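Local coordinates for ABC-type transport auxiliary lipoprotein component domain-containing protein (Xanthomonas campestris pv. campestris, PDB 2IQI), which is of unknown function but, from its family, probably serves as an auxiliary lipoprotein component of an ABC-type transport system, at residues R47-P52 / L57-G62; A63-P68 / A157-F162; F110-D113 / L119-A122. All blocks are in the same frame, centred on the assembly; numbering follows the deposited sequence.

Interaction 1 (R47-P52 / L57-G62)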
loop_
_atom_site.group_PDB
_atom_site.type_symbol
_atom_site.label_atom_id
_atom_site.label_comp_id
_atom_site.label_asym_id
_atom_site.label_seq_id
_atom_site.Cartn_x
_atom_site.Cartn_y
_atom_site.Cartn_z
ATOM N N ARG A 47 12.135 8.079 -5.992
ATOM C CA ARG A 47 12.689 7.382 -7.145
ATOM C C ARG A 47 11.984 6.069 -7.336
ATOM O O ARG A 47 11.340 5.558 -6.419
ATOM C CB ARG A 47 14.176 7.165 -6.992
ATOM C CG ARG A 47 14.988 8.398 -7.186
ATOM C CD ARG A 47 16.348 8.030 -6.734
ATOM N NE ARG A 47 17.091 9.171 -6.217
ATOM C CZ ARG A 47 18.303 9.067 -5.674
ATOM N NH1 ARG A 47 18.885 7.863 -5.586
ATOM N NH2 ARG A 47 18.939 10.152 -5.233
ATOM N N ILE A 48 12.085 5.538 -8.547
ATOM C CA ILE A 48 11.342 4.344 -8.915
ATOM C C ILE A 48 12.299 3.203 -9.029
ATOM O O ILE A 48 13.150 3.182 -9.909
ATOM C CB ILE A 48 10.572 4.515 -10.228
ATOM C CG1 ILE A 48 9.717 5.781 -10.175
ATOM C CG2 ILE A 48 9.742 3.253 -10.486
ATOM C CD1 ILE A 48 8.839 6.021 -11.348
ATOM N N ASN A 49 12.157 2.244 -8.133
ATOM C CA ASN A 49 12.996 1.061 -8.153
ATOM C C ASN A 49 12.679 0.061 -9.248
ATOM O O ASN A 49 11.517 -0.129 -9.659
ATOM C CB ASN A 49 12.935 0.384 -6.813
ATOM C CG ASN A 49 13.320 1.313 -5.688
ATOM O OD1 ASN A 49 13.954 2.333 -5.920
ATOM N ND2 ASN A 49 12.952 0.954 -4.457
ATOM N N VAL A 50 13.749 -0.559 -9.723
ATOM C CA VAL A 50 13.661 -1.575 -10.733
ATOM C C VAL A 50 14.708 -2.643 -10.411
ATOM O O VAL A 50 15.825 -2.326 -10.039
ATOM C CB VAL A 50 13.808 -0.952 -12.161
ATOM C CG1 VAL A 50 15.067 -0.103 -12.267
ATOM C CG2 VAL A 50 13.748 -2.029 -13.277
ATOM N N ARG A 51 14.311 -3.904 -10.508
ATOM C CA ARG A 51 15.199 -5.042 -10.301
ATOM C C ARG A 51 15.389 -5.740 -11.655
ATOM O O ARG A 51 14.612 -6.630 -12.009
ATOM C CB ARG A 51 14.545 -5.996 -9.292
ATOM C CG ARG A 51 15.367 -7.228 -8.904
ATOM C CD ARG A 51 14.739 -8.022 -7.792
ATOM N NE ARG A 51 14.341 -7.172 -6.668
ATOM C CZ ARG A 51 14.989 -7.072 -5.515
ATOM N NH1 ARG A 51 16.098 -7.755 -5.290
ATOM N NH2 ARG A 51 14.511 -6.283 -4.580
ATOM N N PRO A 52 16.378 -5.295 -12.461
ATOM C CA PRO A 52 16.513 -5.921 -13.766
ATOM C C PRO A 52 17.001 -7.370 -13.695
ATOM O O PRO A 52 16.712 -8.132 -14.611
ATOM C CB PRO A 52 17.530 -5.039 -14.467
ATOM C CG PRO A 52 18.330 -4.459 -13.367
ATOM C CD PRO A 52 17.351 -4.197 -12.293
ATOM N N LEU A 57 19.282 -3.957 -7.481
ATOM C CA LEU A 57 18.370 -2.819 -7.649
ATOM C C LEU A 57 18.989 -1.642 -8.409
ATOM O O LEU A 57 20.119 -1.245 -8.131
ATOM C CB LEU A 57 17.818 -2.338 -6.292
ATOM C CG LEU A 57 16.659 -3.129 -5.660
ATOM C CD1 LEU A 57 16.101 -2.438 -4.426
ATOM C CD2 LEU A 57 15.513 -3.417 -6.622
ATOM N N GLN A 58 18.247 -1.097 -9.369
ATOM C CA GLN A 58 18.597 0.152 -10.067
ATOM C C GLN A 58 17.435 1.149 -9.901
ATOM O O GLN A 58 16.480 0.856 -9.189
ATOM C CB GLN A 58 18.860 -0.138 -11.536
ATOM C CG GLN A 58 20.301 -0.447 -11.843
ATOM C CD GLN A 58 20.494 -1.431 -12.989
ATOM O OE1 GLN A 58 19.908 -1.317 -14.089
ATOM N NE2 GLN A 58 21.351 -2.409 -12.736
ATOM N N VAL A 59 17.513 2.329 -10.513
ATOM C CA VAL A 59 16.362 3.261 -10.507
ATOM C C VAL A 59 16.099 3.654 -11.936
ATOM O O VAL A 59 17.035 3.723 -12.708
ATOM C CB VAL A 59 16.570 4.534 -9.621
ATOM C CG1 VAL A 59 16.462 4.191 -8.122
ATOM C CG2 VAL A 59 17.899 5.259 -9.939
ATOM N N TYR A 60 14.854 3.860 -12.340
ATOM C CA TYR A 60 14.654 4.312 -13.719
ATOM C C TYR A 60 15.281 5.701 -13.823
ATOM O O TYR A 60 15.097 6.537 -12.930
ATOM C CB TYR A 60 13.178 4.359 -14.111
ATOM C CG TYR A 60 12.568 3.005 -14.365
ATOM C CD1 TYR A 60 12.895 2.271 -15.505
ATOM C CD2 TYR A 60 11.657 2.460 -13.473
ATOM C CE1 TYR A 60 12.315 1.014 -15.737
ATOM C CE2 TYR A 60 11.082 1.222 -13.697
ATOM C CZ TYR A 60 11.409 0.499 -14.815
ATOM O OH TYR A 60 10.837 -0.726 -15.014
ATOM N N HIS A 61 16.055 5.953 -14.869
ATOM C CA HIS A 61 16.563 7.312 -15.021
ATOM C C HIS A 61 15.550 8.226 -15.715
ATOM O O HIS A 61 14.826 7.800 -16.610
ATOM C CB HIS A 61 17.978 7.337 -15.620
ATOM C CG HIS A 61 19.038 6.969 -14.621
ATOM N ND1 HIS A 61 19.512 5.677 -14.468
ATOM C CD2 HIS A 61 19.673 7.713 -13.677
ATOM C CE1 HIS A 61 20.414 5.647 -13.500
ATOM N NE2 HIS A 61 20.526 6.868 -12.999
ATOM N N GLY A 62 15.449 9.458 -15.236
ATOM C CA GLY A 62 14.520 10.421 -15.835
ATOM C C GLY A 62 13.044 10.128 -15.606
ATOM O O GLY A 62 12.169 10.594 -16.361
#

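Interaction 2 (A63-P68 / A157-F162)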
loop_
_atom_site.group_PDB
_atom_site.type_symbol
_atom_site.label_atom_id
_atom_site.label_comp_id
_atom_site.label_asym_id
_atom_site.label_seq_id
_atom_site.Cartn_x
_atom_site.Cartn_y
_atom_site.Cartn_z
ATOM N N ALA A 63 12.772 9.345 -14.565
ATOM C CA ALA A 63 11.422 9.094 -14.086
ATOM C C ALA A 63 11.422 9.173 -12.558
ATOM O O ALA A 63 12.402 8.793 -11.919
ATOM C CB ALA A 63 10.949 7.747 -14.560
ATOM N N GLY A 64 10.343 9.686 -11.972
ATOM C CA GLY A 64 10.178 9.637 -10.516
ATOM C C GLY A 64 8.719 9.713 -10.132
ATOM O O GLY A 64 7.857 9.952 -10.987
ATOM N N TRP A 65 8.455 9.539 -8.838
ATOM C CA TRP A 65 7.110 9.628 -8.240
ATOM C C TRP A 65 6.800 11.048 -7.660
ATOM O O TRP A 65 7.658 11.641 -7.015
ATOM C CB TRP A 65 7.023 8.653 -7.071
ATOM C CG TRP A 65 7.134 7.181 -7.334
ATOM C CD1 TRP A 65 7.993 6.314 -6.724
ATOM C CD2 TRP A 65 6.349 6.393 -8.236
ATOM N NE1 TRP A 65 7.799 5.038 -7.194
ATOM C CE2 TRP A 65 6.799 5.062 -8.128
ATOM C CE3 TRP A 65 5.329 6.687 -9.149
ATOM C CZ2 TRP A 65 6.262 4.030 -8.890
ATOM C CZ3 TRP A 65 4.785 5.659 -9.892
ATOM C CH2 TRP A 65 5.253 4.347 -9.758
ATOM N N ALA A 66 5.577 11.559 -7.847
ATOM C CA ALA A 66 5.124 12.805 -7.203
ATOM C C ALA A 66 5.338 12.867 -5.675
ATOM O O ALA A 66 5.636 13.925 -5.108
ATOM C CB ALA A 66 3.657 13.037 -7.511
ATOM N N GLN A 67 5.148 11.735 -5.003
ATOM C CA GLN A 67 5.359 11.619 -3.563
ATOM C C GLN A 67 6.314 10.460 -3.389
ATOM O O GLN A 67 6.353 9.612 -4.255
ATOM C CB GLN A 67 4.067 11.201 -2.860
ATOM C CG GLN A 67 3.060 12.248 -2.656
ATOM C CD GLN A 67 1.735 11.661 -2.226
ATOM O OE1 GLN A 67 1.119 10.881 -2.958
ATOM N NE2 GLN A 67 1.276 12.050 -1.042
ATOM N N PRO A 68 7.018 10.374 -2.235
ATOM C CA PRO A 68 7.690 9.112 -1.931
ATOM C C PRO A 68 6.684 7.982 -1.783
ATOM O O PRO A 68 5.504 8.225 -1.500
ATOM C CB PRO A 68 8.362 9.384 -0.592
ATOM C CG PRO A 68 8.360 10.856 -0.430
ATOM C CD PRO A 68 7.202 11.382 -1.169
ATOM N N ALA A 157 4.320 2.648 -18.915
ATOM C CA ALA A 157 3.627 1.384 -18.749
ATOM C C ALA A 157 3.815 0.864 -17.303
ATOM O O ALA A 157 2.891 0.312 -16.685
ATOM C CB ALA A 157 4.109 0.331 -19.808
ATOM N N VAL A 158 5.014 1.078 -16.786
ATOM C CA VAL A 158 5.373 0.628 -15.456
ATOM C C VAL A 158 4.535 1.347 -14.371
ATOM O O VAL A 158 4.063 0.725 -13.411
ATOM C CB VAL A 158 6.891 0.825 -15.205
ATOM C CG1 VAL A 158 7.232 0.559 -13.758
ATOM C CG2 VAL A 158 7.680 -0.103 -16.106
ATOM N N ALA A 159 4.347 2.652 -14.554
ATOM C CA ALA A 159 3.609 3.461 -13.632
ATOM C C ALA A 159 2.146 3.070 -13.666
ATOM O O ALA A 159 1.476 3.066 -12.636
ATOM C CB ALA A 159 3.784 4.900 -13.994
ATOM N N ALA A 160 1.646 2.753 -14.852
ATOM C CA ALA A 160 0.280 2.295 -15.009
ATOM C C ALA A 160 0.075 0.993 -14.259
ATOM O O ALA A 160 -0.959 0.804 -13.606
ATOM C CB ALA A 160 -0.046 2.099 -16.439
ATOM N N ALA A 161 1.070 0.107 -14.330
ATOM C CA ALA A 161 0.990 -1.140 -13.553
ATOM C C ALA A 161 1.029 -0.872 -12.021
ATOM O O ALA A 161 0.401 -1.566 -11.238
ATOM C CB ALA A 161 2.093 -2.125 -13.986
ATOM N N PHE A 162 1.765 0.155 -11.617
ATOM C CA PHE A 162 1.883 0.491 -10.226
ATOM C C PHE A 162 0.557 1.036 -9.691
ATOM O O PHE A 162 0.208 0.801 -8.544
ATOM C CB PHE A 162 2.995 1.498 -10.039
ATOM C CG PHE A 162 4.320 0.905 -9.636
ATOM C CD1 PHE A 162 4.476 0.276 -8.385
ATOM C CD2 PHE A 162 5.432 1.039 -10.465
ATOM C CE1 PHE A 162 5.713 -0.252 -7.982
ATOM C CE2 PHE A 162 6.686 0.555 -10.063
ATOM C CZ PHE A 162 6.831 -0.099 -8.815
#

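Interaction 3 (F110-D113 / L119-A122)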
loop_
_atom_site.group_PDB
_atom_site.type_symbol
_atom_site.label_atom_id
_atom_site.label_comp_id
_atom_site.label_asym_id
_atom_site.label_seq_id
_atom_site.Cartn_x
_atom_site.Cartn_y
_atom_site.Cartn_z
ATOM N N PHE A 110 8.896 -2.203 -3.159
ATOM C CA PHE A 110 8.151 -1.276 -4.012
ATOM C C PHE A 110 8.970 -1.100 -5.320
ATOM O O PHE A 110 9.833 -0.201 -5.445
ATOM C CB PHE A 110 7.953 0.053 -3.298
ATOM C CG PHE A 110 6.761 0.814 -3.773
ATOM C CD1 PHE A 110 6.821 1.570 -4.930
ATOM C CD2 PHE A 110 5.567 0.770 -3.063
ATOM C CE1 PHE A 110 5.709 2.254 -5.372
ATOM C CE2 PHE A 110 4.466 1.460 -3.486
ATOM C CZ PHE A 110 4.531 2.191 -4.650
ATOM N N GLU A 111 8.741 -1.982 -6.287
ATOM C CA GLU A 111 9.693 -2.084 -7.379
ATOM C C GLU A 111 9.100 -2.617 -8.670
ATOM O O GLU A 111 8.138 -3.379 -8.665
ATOM C CB GLU A 111 10.881 -2.945 -6.953
ATOM C CG GLU A 111 10.482 -4.396 -6.638
ATOM C CD GLU A 111 11.601 -5.204 -5.982
ATOM O OE1 GLU A 111 12.103 -6.146 -6.629
ATOM O OE2 GLU A 111 11.993 -4.895 -4.830
ATOM N N SER A 112 9.687 -2.191 -9.778
ATOM C CA SER A 112 9.446 -2.828 -11.060
ATOM C C SER A 112 10.315 -4.071 -11.157
ATOM O O SER A 112 11.525 -3.973 -11.184
ATOM C CB SER A 112 9.795 -1.869 -12.163
ATOM O OG SER A 112 9.400 -2.408 -13.377
ATOM N N ASP A 113 9.695 -5.245 -11.162
ATOM C CA ASP A 113 10.431 -6.513 -11.028
ATOM C C ASP A 113 10.362 -7.313 -12.311
ATOM O O ASP A 113 9.272 -7.697 -12.757
ATOM C CB ASP A 113 9.874 -7.313 -9.854
ATOM C CG ASP A 113 10.617 -8.643 -9.596
ATOM O OD1 ASP A 113 11.785 -8.840 -10.031
ATOM O OD2 ASP A 113 9.999 -9.503 -8.902
ATOM N N LEU A 119 9.087 -8.659 -19.774
ATOM C CA LEU A 119 8.420 -7.461 -19.209
ATOM C C LEU A 119 8.248 -7.551 -17.674
ATOM O O LEU A 119 7.856 -8.608 -17.147
ATOM C CB LEU A 119 7.052 -7.239 -19.851
ATOM C CG LEU A 119 6.919 -7.264 -21.366
ATOM C CD1 LEU A 119 5.466 -7.491 -21.727
ATOM C CD2 LEU A 119 7.481 -5.985 -21.983
ATOM N N PRO A 120 8.484 -6.430 -16.960
ATOM C CA PRO A 120 8.543 -6.480 -15.517
ATOM C C PRO A 120 7.151 -6.345 -14.890
ATOM O O PRO A 120 6.183 -5.933 -15.566
ATOM C CB PRO A 120 9.358 -5.245 -15.182
ATOM C CG PRO A 120 8.906 -4.233 -16.202
ATOM C CD PRO A 120 8.630 -5.045 -17.458
ATOM N N ALA A 121 7.063 -6.698 -13.608
ATOM C CA ALA A 121 5.816 -6.580 -12.853
ATOM C C ALA A 121 5.983 -5.512 -11.767
ATOM O O ALA A 121 6.961 -5.533 -11.016
ATOM C CB ALA A 121 5.432 -7.913 -12.245
ATOM N N ALA A 122 5.037 -4.574 -11.701
ATOM C CA ALA A 122 5.016 -3.626 -10.582
ATOM C C ALA A 122 4.625 -4.399 -9.339
ATOM O O ALA A 122 3.578 -5.010 -9.307
ATOM C CB ALA A 122 4.049 -2.515 -10.831
#

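Interaction 1 (R47-P52 / L57-G62)
Val50 and Gln58 form the hydrogen-bonded pair of a short antiparallel beta hairpin. Gln58 N reaches Val50 O over 2.8 Å in an almost straight bond (176° at the hydrogen). The return bond from Val50 N to Gln58 O is the longer of the two at 3.1 Å. Two residues along, Tyr60 N donates to Ile48 O at 3.0 Å, carrying the backbone pairing on past Asn49 and Val59. These last two, the non-hydrogen-bonded pair, share the sheet face turned away from Val50 and Gln58.

Apolar contacts gather on Tyr60. Val50 CB lies over one face of the phenol ring, 4.1 Å from its centroid, in a CH-pi contact. Ile48 comes in at the ring edge, its CG2 3.6 Å from Tyr60 CD2.

At the turn end, Leu57 CD2 sits over a face of the Arg51 guanidinium, 3.7 Å from NH2. An extended first torsion (chi1 -178°) and a bend at chi3 bring the guanidinium alongside Leu57, and Arg51 NE forms a salt bridge with Glu111.

Strand 49-51 runs parallel to strand 112-113, where Ser112 OG and the Tyr60 hydroxyl are hydrogen-bonded, while helix 155-185 packs on Tyr60 and Ile48.

Interaction 2 (A63-P68 / A157-F162)
A T-shaped aromatic pair, Trp65 against Phe162, joins strand 63-65 to the early turns of the long C-terminal helix 155-185. The six-membered ring of the indole turns its edge to the face of the Phe162 ring; the two planes stand at 89°, with centroids 5.0 Å apart. Trp65 CH2 and CZ2 form the leading edge. CH2 approaches Phe162 CD2 to 3.4 Å, and CZ2 lies above the phenyl plane toward its rim, 3.5 Å from the same CD2, so the meeting is displaced from the ring centre. The phenyl ring lies across the end of the indole, and Phe162 CD2 falls near the indole plane.

The strand backbone stays well back from the helix, with Trp65 and Ala159 CA atoms 8.9 Å apart, and the indole spans the gap. Its CG is anti to the carbonyl carbon (chi1 -64°), and this together with the turn at chi2 brings the benzo end to the helix. A lesser contact comes from Ala159, three residues before Phe162, whose CB is 4.3 Å from Trp65 CZ3.

Tyr13, Ile48 and Met72 also touch the Trp65 side chain, and Phe110 meets the Phe162 ring with planes about 10° apart.

No hydrogen bond crosses between the segments. The three touching residues are buried, and the contact between these segments probably rests on dispersion and the weak electrostatic attraction expected between the partially positive C-H edge of the indole and the pi cloud of the phenyl ring.

Interaction 3 (F110-D113 / L119-A122)
The peptide groups of Asp113 and Ala121 are paired by two reciprocal hydrogen bonds, each N-H lying above the plane of the carbonyl it meets: Asp113 N stands 37° out of the Ala121 carbonyl plane, and Ala121 N 35° out of that of Asp113. With Asp113 N to Ala121 O 2.8 Å and Ala121 N to Asp113 O 2.6 Å, this is the hydrogen-bonded pair of an antiparallel beta hairpin linking strands 112-113 and 121-132.

Ser112 and Ala122 form the neighbouring non-hydrogen-bonded pair, their CA atoms 4.5 Å apart. Their side chains lie on the face packed against helix 155-185, where Ala122 touches Ala161 and Phe162. Asp113 and Ala121 point to the other face, and Asp113 OD1 accepts a hydrogen bond from Ala115 N within the connecting loop. The chain turns a corner at Glu111, whose carboxylate has Arg51 of the adjacent hairpin as its partner.

Pro120 CB and CG lie against the Ser112 hydroxyl, whose hydrogen-bond partner is Tyr60. Swung opposite the backbone N (chi1 -172°), Ser112 OG comes to rest beside the proline, 3.4 Å from Pro120 CB.

Interactions 1 and 3 are both antiparallel hairpins and meet in one sheet through the parallel neighbours 49-51 and 112-113; the centres of the two contacts lie about 10 Å apart. An ion pair and a hydroxyl pair link them further. Interaction 1 is only partly buried, with Arg47 and Gln58 exposed, whereas interactions 2 and 3 are buried. Backbone hydrogen bonds run through both hairpins, with side-chain packing added in interaction 1; interaction 2, where strand meets helix, relies on aromatic and aliphatic packing. Helix 155-185 is common ground for all three, since Val158 touches Tyr60 and Ser112, and Phe162 packs on Trp65, Ile48, Phe110 and Ala122.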